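Long-range contacts in fusolin (Anomala cuprea entomopoxvirus, PDB 4YN1), which forms the crystalline spindles of the virus that enhance its virulence, and probably binds or oxidises chitin as members of its lytic polysaccharide mono-oxygenase family do: residues P146-V151 with V173-V178; L136-T141 with V213-I218; T120-E125 with A231-R236. All coordinates share one frame; numbering follows the deposited sequence.

Read from the N terminus, the first segment of any contact to appear is 120-125, the early half of contact 3, whose partner at 231-236 comes more than a hundred residues later; that long loop encloses the other two contacts. Within it, 136-141 and 213-218 close contact 2, and inside this second loop 146-151 and 173-178 close contact 1, so the three nest and none cross. Contacts 1 and 3 pair strands of the same mixed sheet, their centres about 25 Å apart, whereas contact 2 joins that sheet to the antiparallel one across the core. Contacts 1 and 2 touch directly, through S147 with W215 and through F149 against W215.

Contact 1. Residues P146-V151 with V173-V178; sequences PSYFEV and VFNSTV. With NAG (2-acetamido-2-deoxy-beta-D-glucopyranose), chain B.
The Y148 ring meets N175 OD1 obliquely at CD2, 3.7 Å away, its plane 34° from that of the amide, while E150 OE2 lies in plane at its edge. The F174 ring turns its edge to F149 O, and V178 CG2 comes obliquely to F149 CD1 (3.7 Å). F149 also stacks on W215 in the core. E150 and N175, a non-hydrogen-bonded antiparallel pair, run side by side with carboxylate and amide planes nearly perpendicular at 81°. N175 ND2 carries the glycan, bonded to NAG C1 (1.4 Å). With CG anti to the carbonyl carbon (chi1 -72°) and the rest of the chain extended, E150 OE2 accepts a hydrogen bond from NAG N2 (2.8 Å); its OE1 is taken by Y152 and by a salt bridge to R214. The flanking pairs F149-S176 and V151-F174 are hydrogen-bonded, and V151 O also receives V173 N (2.8 Å), with F174 N only weakly: a classic beta bulge. Chemically, the asparagine holds the first sugar covalently while the neighbouring strand grips its acetamido N-H, which should restrict rotation about the linkage; R214 probably favours an ionised E150.

Contact 2. Residues L136-T141 with V213-I218; sequences LEFCPT and VRWQRI
F138 and W215 meet in the core between two beta-sheets, the packing expected of the immunoglobulin-like beta-sandwich of lytic polysaccharide mono-oxygenases. Strand 131-140 belongs to the antiparallel sheet and strand 209-217 to the mixed one; the axes of the two short strand segments come within 10.4 Å of each other at an angle of -45°, so side chains alone span the gap.

The aromatic interaction is an offset edge-to-face pair. F138 turns its edge to the face of the W215 six-membered ring, with centroids 5.0 Å apart and planes at 62°. CE1 leads, lying 3.3 Å from W215 CE3, and CZ follows beside it; CD1 sits above the indole plane but displaced toward the rim. Each residue has CG anti to its own backbone N, which carries both rings inward; the two side chains cross at about a right angle.

Aliphatic contacts extend the join beyond this pair. L136 and V213 reach toward each other tip to tip, CD1 of the leucine meeting CG2 of the valine at 3.8 Å, and V213 CG1 lies farther off, obliquely to the F138 ring.

Most polar interactions lie on the outward sides of the strands. R214, directed away from the core, gives NH2 to Q216 OE1, entering from above the carbonyl plane. C139 likewise turns outward, into its disulfide with C189. The exception is the one polar atom of the inward-pointing indole, satisfied from the neighbouring strand: W215 NE1 is hydrogen-bonded to S147 OG, which should limit the rotation of a side chain whose six-membered ring, at CH2, lies 3.9 Å from P140 CB.

Contact 3. Residues T120-E125 with A231-R236; sequences TVIPLE and AVFANR. With EDO (1,2-ethanediol), chain C; EDO (1,2-ethanediol), chain E.
Strand 120-123 pairs in parallel with the end of strand 223-234, a parallel pairing within an otherwise mainly antiparallel mixed sheet of the mono-oxygenase-like domain, and I122 is central to it. Its N donates to V232 O at 2.8 Å and its O receives A234 N; V232 N to T120 O and L124 N to A234 O complete the alternating parallel pattern.

Side chains sort to the two faces. On one, I122 and F233 lie side by side, CB and CG2 of the isoleucine both 3.7 Å from F233 CD1, while the ring edge also faces I122 O. On the other face, V121 divides its methyls, CG2 to V232 CG1 and CG1 to A234 CB. Just past the strand, L124 crosses F233 at about a right angle, CD2 approaching CD1 obliquely at 3.5 Å; its CG anti to the carbonyl carbon (chi1 -61°) lets the two methyls reach F233 and N235.

Farther on, R236 runs extended from CG to NE alongside E125, and NH1 donates to E125 O at 2.9 Å, in the carbonyl plane and on a lone pair. E125 OE2 stays 4.4 Å from R236 NH1 and well out of the guanidinium plane, so any attraction is probably just a general charge effect. One ethanediol, probably from the crystallisation liquor, takes N235 N and ND2 on its O2 and gives O1 to F233 O (2.7 Å).

In the fold, I122, L124 and F233 pack against I134 and I132 of strand 131-140 in the facing sheet, F233 also meets the F209 ring, and N235 OD1 is hydrogen-bonded to Y204 OH.

Contact 1. Residues P146-V151 with V173-V178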
loop_
_atom_site.group_PDB
_atom_site.type_symbol
_atom_site.label_atom_id
_atom_site.label_comp_id
_atom_site.label_asym_id
_atom_site.label_seq_id
_atom_site.Cartn_x
_atom_site.Cartn_y
_atom_site.Cartn_z
ATOM N N PRO A 146 -3.517 -22.553 -7.989
ATOM C CA PRO A 146 -4.064 -21.475 -8.826
ATOM C C PRO A 146 -4.437 -20.229 -8.018
ATOM O O PRO A 146 -4.790 -20.325 -6.846
ATOM C CB PRO A 146 -5.303 -22.139 -9.453
ATOM C CG PRO A 146 -5.773 -23.066 -8.414
ATOM C CD PRO A 146 -4.512 -23.629 -7.797
ATOM N N SER A 147 -4.351 -19.072 -8.653
ATOM C CA SER A 147 -4.653 -17.814 -7.990
ATOM C C SER A 147 -4.931 -16.758 -9.028
ATOM O O SER A 147 -4.687 -16.978 -10.221
ATOM C CB SER A 147 -3.464 -17.391 -7.115
ATOM O OG SER A 147 -2.381 -17.019 -7.955
ATOM N N TYR A 148 -5.388 -15.582 -8.576
ATOM C CA TYR A 148 -5.664 -14.471 -9.465
ATOM C C TYR A 148 -5.440 -13.155 -8.751
ATOM O O TYR A 148 -5.299 -13.130 -7.535
ATOM C CB TYR A 148 -7.069 -14.547 -10.097
ATOM C CG TYR A 148 -8.196 -14.355 -9.107
ATOM C CD1 TYR A 148 -8.498 -15.333 -8.173
ATOM C CD2 TYR A 148 -8.978 -13.200 -9.118
ATOM C CE1 TYR A 148 -9.585 -15.214 -7.325
ATOM C CE2 TYR A 148 -10.010 -13.022 -8.195
ATOM C CZ TYR A 148 -10.332 -14.053 -7.321
ATOM O OH TYR A 148 -11.304 -13.947 -6.367
ATOM N N PHE A 149 -5.311 -12.108 -9.515
ATOM C CA PHE A 149 -5.059 -10.758 -9.002
ATOM C C PHE A 149 -6.192 -9.827 -9.339
ATOM O O PHE A 149 -6.641 -9.801 -10.488
ATOM C CB PHE A 149 -3.800 -10.150 -9.636
ATOM C CG PHE A 149 -2.504 -10.700 -9.099
ATOM C CD1 PHE A 149 -1.935 -11.830 -9.653
ATOM C CD2 PHE A 149 -1.892 -10.125 -7.997
ATOM C CE1 PHE A 149 -0.735 -12.346 -9.156
ATOM C CE2 PHE A 149 -0.695 -10.644 -7.488
ATOM C CZ PHE A 149 -0.099 -11.725 -8.098
ATOM N N GLU A 150 -6.556 -8.982 -8.377
ATOM C CA GLU A 150 -7.433 -7.852 -8.568
ATOM C C GLU A 150 -6.675 -6.600 -8.125
ATOM O O GLU A 150 -5.961 -6.645 -7.115
ATOM C CB GLU A 150 -8.696 -7.982 -7.702
ATOM C CG GLU A 150 -9.629 -9.053 -8.241
ATOM C CD GLU A 150 -10.881 -9.285 -7.421
ATOM O OE1 GLU A 150 -10.981 -8.728 -6.304
ATOM O OE2 GLU A 150 -11.735 -10.090 -7.858
ATOM N N VAL A 151 -6.790 -5.524 -8.894
ATOM C CA VAL A 151 -6.179 -4.258 -8.539
ATOM C C VAL A 151 -7.221 -3.176 -8.528
ATOM O O VAL A 151 -8.025 -3.076 -9.448
ATOM C CB VAL A 151 -4.997 -3.874 -9.435
ATOM C CG1 VAL A 151 -4.296 -2.645 -8.877
ATOM C CG2 VAL A 151 -4.007 -5.039 -9.579
ATOM N N VAL A 173 -9.786 -1.822 -11.303
ATOM C CA VAL A 173 -9.107 -1.511 -12.552
ATOM C C VAL A 173 -8.516 -2.732 -13.275
ATOM O O VAL A 173 -8.139 -2.596 -14.442
ATOM C CB VAL A 173 -8.080 -0.361 -12.413
ATOM C CG1 VAL A 173 -8.751 0.908 -11.890
ATOM C CG2 VAL A 173 -6.861 -0.734 -11.563
ATOM N N PHE A 174 -8.395 -3.871 -12.599
ATOM C CA PHE A 174 -7.738 -5.045 -13.165
ATOM C C PHE A 174 -8.250 -6.278 -12.469
ATOM O O PHE A 174 -8.416 -6.279 -11.249
ATOM C CB PHE A 174 -6.213 -4.886 -12.974
ATOM C CG PHE A 174 -5.368 -6.009 -13.522
ATOM C CD1 PHE A 174 -5.210 -7.188 -12.814
ATOM C CD2 PHE A 174 -4.776 -5.907 -14.770
ATOM C CE1 PHE A 174 -4.424 -8.226 -13.329
ATOM C CE2 PHE A 174 -3.984 -6.935 -15.275
ATOM C CZ PHE A 174 -3.836 -8.105 -14.561
ATOM N N ASN A 175 -8.502 -7.333 -13.236
ATOM C CA ASN A 175 -8.950 -8.579 -12.668
ATOM C C ASN A 175 -8.538 -9.688 -13.616
ATOM O O ASN A 175 -9.174 -9.851 -14.656
ATOM C CB ASN A 175 -10.456 -8.555 -12.445
ATOM C CG ASN A 175 -11.023 -9.824 -11.866
ATOM O OD1 ASN A 175 -10.292 -10.764 -11.512
ATOM N ND2 ASN A 175 -12.342 -9.871 -11.694
ATOM N N SER A 176 -7.492 -10.446 -13.271
ATOM C CA SER A 176 -6.994 -11.486 -14.179
ATOM C C SER A 176 -6.072 -12.465 -13.487
ATOM O O SER A 176 -5.411 -12.141 -12.495
ATOM C CB SER A 176 -6.207 -10.829 -15.322
ATOM O OG SER A 176 -5.923 -11.732 -16.378
ATOM N N THR A 177 -5.959 -13.652 -14.079
ATOM C CA THR A 177 -4.929 -14.603 -13.689
ATOM C C THR A 177 -3.712 -14.026 -14.399
ATOM O O THR A 177 -3.855 -13.330 -15.403
ATOM C CB THR A 177 -5.269 -16.044 -14.142
ATOM O OG1 THR A 177 -5.553 -15.998 -15.528
ATOM C CG2 THR A 177 -6.425 -16.616 -13.402
ATOM N N VAL A 178 -2.548 -14.175 -13.795
ATOM C CA VAL A 178 -1.283 -13.603 -14.273
ATOM C C VAL A 178 -0.221 -14.709 -14.296
ATOM O O VAL A 178 -0.047 -15.360 -13.269
ATOM C CB VAL A 178 -0.837 -12.451 -13.316
ATOM C CG1 VAL A 178 0.539 -11.893 -13.721
ATOM C CG2 VAL A 178 -1.881 -11.330 -13.299
HETATM C C1 NAG B . -12.997 -11.034 -11.172
HETATM C C2 NAG B . -14.317 -10.702 -10.482
HETATM C C3 NAG B . -14.943 -12.007 -9.989
HETATM C C4 NAG B . -15.099 -12.989 -11.142
HETATM C C5 NAG B . -13.755 -13.178 -11.842
HETATM C C6 NAG B . -13.820 -14.060 -13.072
HETATM C C7 NAG B . -14.730 -8.676 -9.179
HETATM C C8 NAG B . -14.297 -7.847 -8.005
HETATM N N2 NAG B . -14.064 -9.807 -9.366
HETATM O O3 NAG B . -16.199 -11.739 -9.364
HETATM O O4 NAG B . -15.535 -14.250 -10.652
HETATM O O5 NAG B . -13.283 -11.895 -12.280
HETATM O O6 NAG B . -14.765 -13.567 -14.015
HETATM O O7 NAG B . -15.653 -8.339 -9.912
HETATM O O HOH W 1 -2.630 -15.483 -11.209
#

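Contact 2. Residues L136-T141 with V213-I218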
loop_
_atom_site.group_PDB
_atom_site.type_symbol
_atom_site.label_atom_id
_atom_site.label_comp_id
_atom_site.label_asym_id
_atom_site.label_seq_id
_atom_site.Cartn_x
_atom_site.Cartn_y
_atom_site.Cartn_z
ATOM N N LEU A 136 2.996 -3.311 -13.046
ATOM C CA LEU A 136 3.114 -3.599 -11.624
ATOM C C LEU A 136 3.936 -4.866 -11.439
ATOM O O LEU A 136 3.730 -5.832 -12.168
ATOM C CB LEU A 136 1.712 -3.770 -11.032
ATOM C CG LEU A 136 1.595 -3.960 -9.524
ATOM C CD1 LEU A 136 0.515 -3.080 -8.929
ATOM C CD2 LEU A 136 1.339 -5.370 -9.162
ATOM N N GLU A 137 4.845 -4.883 -10.472
ATOM C CA GLU A 137 5.568 -6.123 -10.172
ATOM C C GLU A 137 5.164 -6.581 -8.791
ATOM O O GLU A 137 5.318 -5.838 -7.820
ATOM C CB GLU A 137 7.080 -5.901 -10.246
ATOM C CG GLU A 137 7.914 -7.179 -10.087
ATOM C CD GLU A 137 9.397 -6.939 -9.890
ATOM O OE1 GLU A 137 9.736 -6.269 -8.894
ATOM O OE2 GLU A 137 10.226 -7.460 -10.674
ATOM N N PHE A 138 4.725 -7.822 -8.681
ATOM C CA PHE A 138 4.382 -8.434 -7.406
ATOM C C PHE A 138 5.435 -9.510 -7.161
ATOM O O PHE A 138 5.728 -10.325 -8.047
ATOM C CB PHE A 138 2.962 -9.011 -7.433
ATOM C CG PHE A 138 2.534 -9.515 -6.091
ATOM C CD1 PHE A 138 2.822 -10.813 -5.695
ATOM C CD2 PHE A 138 1.813 -8.709 -5.224
ATOM C CE1 PHE A 138 2.433 -11.277 -4.448
ATOM C CE2 PHE A 138 1.497 -9.153 -3.949
ATOM C CZ PHE A 138 1.750 -10.451 -3.587
ATOM N N CYS A 139 6.012 -9.476 -5.960
ATOM C CA CYS A 139 7.131 -10.308 -5.536
ATOM C C CYS A 139 6.618 -11.468 -4.641
ATOM O O CYS A 139 6.293 -11.256 -3.481
ATOM C CB CYS A 139 8.122 -9.404 -4.819
ATOM S SG CYS A 139 9.643 -10.217 -4.286
ATOM N N PRO A 140 6.409 -12.672 -5.197
ATOM C CA PRO A 140 5.888 -13.790 -4.394
ATOM C C PRO A 140 7.019 -14.428 -3.579
ATOM O O PRO A 140 8.126 -14.656 -4.107
ATOM C CB PRO A 140 5.358 -14.735 -5.455
ATOM C CG PRO A 140 6.273 -14.543 -6.583
ATOM C CD PRO A 140 6.730 -13.127 -6.552
ATOM N N THR A 141 6.779 -14.692 -2.305
ATOM C CA THR A 141 7.753 -15.410 -1.458
ATOM C C THR A 141 7.391 -16.889 -1.310
ATOM O O THR A 141 8.128 -17.634 -0.683
ATOM C CB THR A 141 7.968 -14.697 -0.140
ATOM O OG1 THR A 141 6.757 -14.653 0.590
ATOM C CG2 THR A 141 8.456 -13.278 -0.341
ATOM N N VAL A 213 -3.837 -3.807 -4.054
ATOM C CA VAL A 213 -3.581 -5.055 -4.755
ATOM C C VAL A 213 -4.052 -6.232 -3.928
ATOM O O VAL A 213 -3.640 -6.395 -2.773
ATOM C CB VAL A 213 -2.098 -5.182 -5.108
ATOM C CG1 VAL A 213 -1.825 -6.518 -5.813
ATOM C CG2 VAL A 213 -1.631 -4.001 -5.973
ATOM N N ARG A 214 -4.821 -7.111 -4.570
ATOM C CA ARG A 214 -5.338 -8.307 -3.948
ATOM C C ARG A 214 -4.833 -9.512 -4.750
ATOM O O ARG A 214 -5.076 -9.586 -5.954
ATOM C CB ARG A 214 -6.863 -8.274 -3.945
ATOM C CG ARG A 214 -7.511 -9.559 -3.410
ATOM C CD ARG A 214 -9.020 -9.477 -3.532
ATOM N NE ARG A 214 -9.632 -10.661 -2.949
ATOM C CZ ARG A 214 -10.694 -11.318 -3.407
ATOM N NH1 ARG A 214 -11.377 -10.856 -4.439
ATOM N NH2 ARG A 214 -11.116 -12.406 -2.794
ATOM N N TRP A 215 -4.130 -10.434 -4.086
ATOM C CA TRP A 215 -3.680 -11.686 -4.706
ATOM C C TRP A 215 -4.487 -12.764 -4.007
ATOM O O TRP A 215 -4.237 -13.030 -2.843
ATOM C CB TRP A 215 -2.181 -11.931 -4.454
ATOM C CG TRP A 215 -1.659 -13.164 -5.123
ATOM C CD1 TRP A 215 -2.095 -13.706 -6.294
ATOM C CD2 TRP A 215 -0.457 -13.868 -4.779
ATOM N NE1 TRP A 215 -1.276 -14.750 -6.664
ATOM C CE2 TRP A 215 -0.276 -14.882 -5.740
ATOM C CE3 TRP A 215 0.416 -13.822 -3.683
ATOM C CZ2 TRP A 215 0.825 -15.758 -5.715
ATOM C CZ3 TRP A 215 1.535 -14.651 -3.699
ATOM C CH2 TRP A 215 1.686 -15.648 -4.665
ATOM N N GLN A 216 -5.450 -13.386 -4.710
ATOM C CA GLN A 216 -6.355 -14.344 -4.095
ATOM C C GLN A 216 -6.067 -15.771 -4.552
ATOM O O GLN A 216 -6.067 -16.025 -5.749
ATOM C CB GLN A 216 -7.785 -13.942 -4.485
ATOM C CG GLN A 216 -8.910 -14.840 -3.947
ATOM C CD GLN A 216 -8.906 -14.972 -2.438
ATOM O OE1 GLN A 216 -9.034 -14.003 -1.688
ATOM N NE2 GLN A 216 -8.803 -16.166 -1.926
ATOM N N ARG A 217 -5.910 -16.684 -3.626
ATOM C CA ARG A 217 -5.737 -18.102 -3.955
ATOM C C ARG A 217 -7.093 -18.694 -4.319
ATOM O O ARG A 217 -8.083 -18.452 -3.614
ATOM C CB ARG A 217 -5.146 -18.865 -2.781
ATOM C CG ARG A 217 -3.686 -18.496 -2.597
ATOM C CD ARG A 217 -3.161 -18.865 -1.231
ATOM N NE ARG A 217 -3.132 -20.308 -1.004
ATOM C CZ ARG A 217 -2.505 -20.907 0.006
ATOM N NH1 ARG A 217 -1.837 -20.190 0.905
ATOM N NH2 ARG A 217 -2.530 -22.229 0.118
ATOM N N ILE A 218 -7.127 -19.489 -5.397
ATOM C CA ILE A 218 -8.359 -20.150 -5.867
ATOM C C ILE A 218 -8.310 -21.446 -5.150
ATOM O O ILE A 218 -7.678 -22.398 -5.612
ATOM C CB ILE A 218 -8.414 -20.289 -7.395
ATOM C CG1 ILE A 218 -8.466 -18.937 -8.036
ATOM C CG2 ILE A 218 -9.642 -21.160 -7.857
ATOM C CD1 ILE A 218 -8.155 -18.910 -9.438
#

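Contact 3. Residues T120-E125 with A231-R236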
loop_
_atom_site.group_PDB
_atom_site.type_symbol
_atom_site.label_atom_id
_atom_site.label_comp_id
_atom_site.label_asym_id
_atom_site.label_seq_id
_atom_site.Cartn_x
_atom_site.Cartn_y
_atom_site.Cartn_z
ATOM N N THR A 120 5.262 6.626 -4.390
ATOM C CA THR A 120 6.070 6.455 -5.596
ATOM C C THR A 120 5.608 7.592 -6.518
ATOM O O THR A 120 4.403 7.710 -6.772
ATOM C CB THR A 120 5.824 5.116 -6.247
ATOM O OG1 THR A 120 6.455 4.102 -5.432
ATOM C CG2 THR A 120 6.353 5.054 -7.692
ATOM N N VAL A 121 6.529 8.440 -6.978
ATOM C CA VAL A 121 6.225 9.554 -7.915
ATOM C C VAL A 121 6.358 9.076 -9.351
ATOM O O VAL A 121 7.463 8.759 -9.775
ATOM C CB VAL A 121 7.132 10.772 -7.625
ATOM C CG1 VAL A 121 6.822 11.934 -8.563
ATOM C CG2 VAL A 121 7.002 11.209 -6.184
ATOM N N ILE A 122 5.229 9.063 -10.115
ATOM C CA ILE A 122 5.164 8.594 -11.501
ATOM C C ILE A 122 5.110 9.799 -12.425
ATOM O O ILE A 122 4.110 10.505 -12.449
ATOM C CB ILE A 122 3.961 7.663 -11.686
ATOM C CG1 ILE A 122 4.075 6.465 -10.697
ATOM C CG2 ILE A 122 3.893 7.202 -13.154
ATOM C CD1 ILE A 122 2.834 5.680 -10.501
ATOM N N PRO A 123 6.193 10.068 -13.169
ATOM C CA PRO A 123 6.227 11.274 -14.002
ATOM C C PRO A 123 5.383 11.092 -15.239
ATOM O O PRO A 123 5.329 10.007 -15.743
ATOM C CB PRO A 123 7.723 11.411 -14.343
ATOM C CG PRO A 123 8.207 10.025 -14.374
ATOM C CD PRO A 123 7.479 9.335 -13.240
ATOM N N LEU A 124 4.658 12.126 -15.676
ATOM C CA LEU A 124 3.840 12.037 -16.875
ATOM C C LEU A 124 4.576 12.705 -18.034
ATOM O O LEU A 124 5.154 13.758 -17.851
ATOM C CB LEU A 124 2.505 12.789 -16.673
ATOM C CG LEU A 124 1.600 12.273 -15.558
ATOM C CD1 LEU A 124 0.356 13.061 -15.463
ATOM C CD2 LEU A 124 1.250 10.821 -15.742
ATOM N N GLU A 125 4.456 12.174 -19.219
ATOM C CA GLU A 125 5.009 12.849 -20.395
ATOM C C GLU A 125 3.923 13.745 -21.012
ATOM O O GLU A 125 4.249 14.719 -21.680
ATOM C CB GLU A 125 5.497 11.829 -21.425
ATOM C CG GLU A 125 6.171 12.477 -22.625
ATOM C CD GLU A 125 7.049 11.556 -23.444
ATOM O OE1 GLU A 125 6.596 10.436 -23.770
ATOM O OE2 GLU A 125 8.182 11.967 -23.783
ATOM N N ALA A 231 0.956 6.176 -4.242
ATOM C CA ALA A 231 1.457 6.736 -5.505
ATOM C C ALA A 231 0.903 8.129 -5.793
ATOM O O ALA A 231 -0.104 8.544 -5.224
ATOM C CB ALA A 231 1.111 5.780 -6.644
ATOM N N VAL A 232 1.569 8.832 -6.676
ATOM C CA VAL A 232 1.149 10.155 -7.158
ATOM C C VAL A 232 1.755 10.371 -8.531
ATOM O O VAL A 232 2.872 9.920 -8.796
ATOM C CB VAL A 232 1.593 11.268 -6.136
ATOM C CG1 VAL A 232 3.109 11.440 -6.103
ATOM C CG2 VAL A 232 0.901 12.584 -6.435
ATOM N N PHE A 233 1.046 11.084 -9.389
ATOM C CA PHE A 233 1.569 11.445 -10.680
ATOM C C PHE A 233 2.206 12.815 -10.597
ATOM O O PHE A 233 1.684 13.705 -9.928
ATOM C CB PHE A 233 0.470 11.460 -11.753
ATOM C CG PHE A 233 -0.075 10.102 -12.083
ATOM C CD1 PHE A 233 0.724 9.144 -12.689
ATOM C CD2 PHE A 233 -1.392 9.771 -11.787
ATOM C CE1 PHE A 233 0.215 7.886 -12.999
ATOM C CE2 PHE A 233 -1.890 8.505 -12.082
ATOM C CZ PHE A 233 -1.087 7.575 -12.694
ATOM N N ALA A 234 3.344 12.993 -11.249
ATOM C CA ALA A 234 3.944 14.316 -11.364
ATOM C C ALA A 234 3.572 14.874 -12.746
ATOM O O ALA A 234 4.049 14.399 -13.782
ATOM C CB ALA A 234 5.467 14.264 -11.180
ATOM N N ASN A 235 2.708 15.896 -12.757
ATOM C CA ASN A 235 2.286 16.554 -13.993
ATOM C C ASN A 235 3.483 17.254 -14.585
ATOM O O ASN A 235 4.307 17.787 -13.841
ATOM C CB ASN A 235 1.138 17.526 -13.752
ATOM C CG ASN A 235 -0.184 16.809 -13.569
ATOM O OD1 ASN A 235 -0.909 16.532 -14.519
ATOM N ND2 ASN A 235 -0.498 16.422 -12.367
ATOM N N ARG A 236 3.615 17.214 -15.893
ATOM C CA ARG A 236 4.749 17.832 -16.574
ATOM C C ARG A 236 4.580 19.355 -16.488
ATOM O O ARG A 236 3.476 19.855 -16.735
ATOM C CB ARG A 236 4.765 17.401 -18.034
ATOM C CG ARG A 236 6.035 17.705 -18.758
ATOM C CD ARG A 236 6.016 17.021 -20.103
ATOM N NE ARG A 236 7.308 17.124 -20.775
ATOM C CZ ARG A 236 7.579 16.618 -21.973
ATOM N NH1 ARG A 236 6.645 15.961 -22.655
ATOM N NH2 ARG A 236 8.787 16.764 -22.503
HETATM C C1 EDO C . 0.521 16.204 -8.375
HETATM O O1 EDO C . -0.307 15.418 -9.208
HETATM C C2 EDO C . 0.947 17.488 -9.138
HETATM O O2 EDO C . 1.640 17.147 -10.344
HETATM C C1 EDO E . 1.317 9.097 -19.748
HETATM O O1 EDO E . 1.306 10.518 -19.600
HETATM C C2 EDO E . 2.415 8.459 -18.883
HETATM O O2 EDO E . 3.590 9.235 -19.009
HETATM O O HOH W 2 6.874 14.852 -15.566
#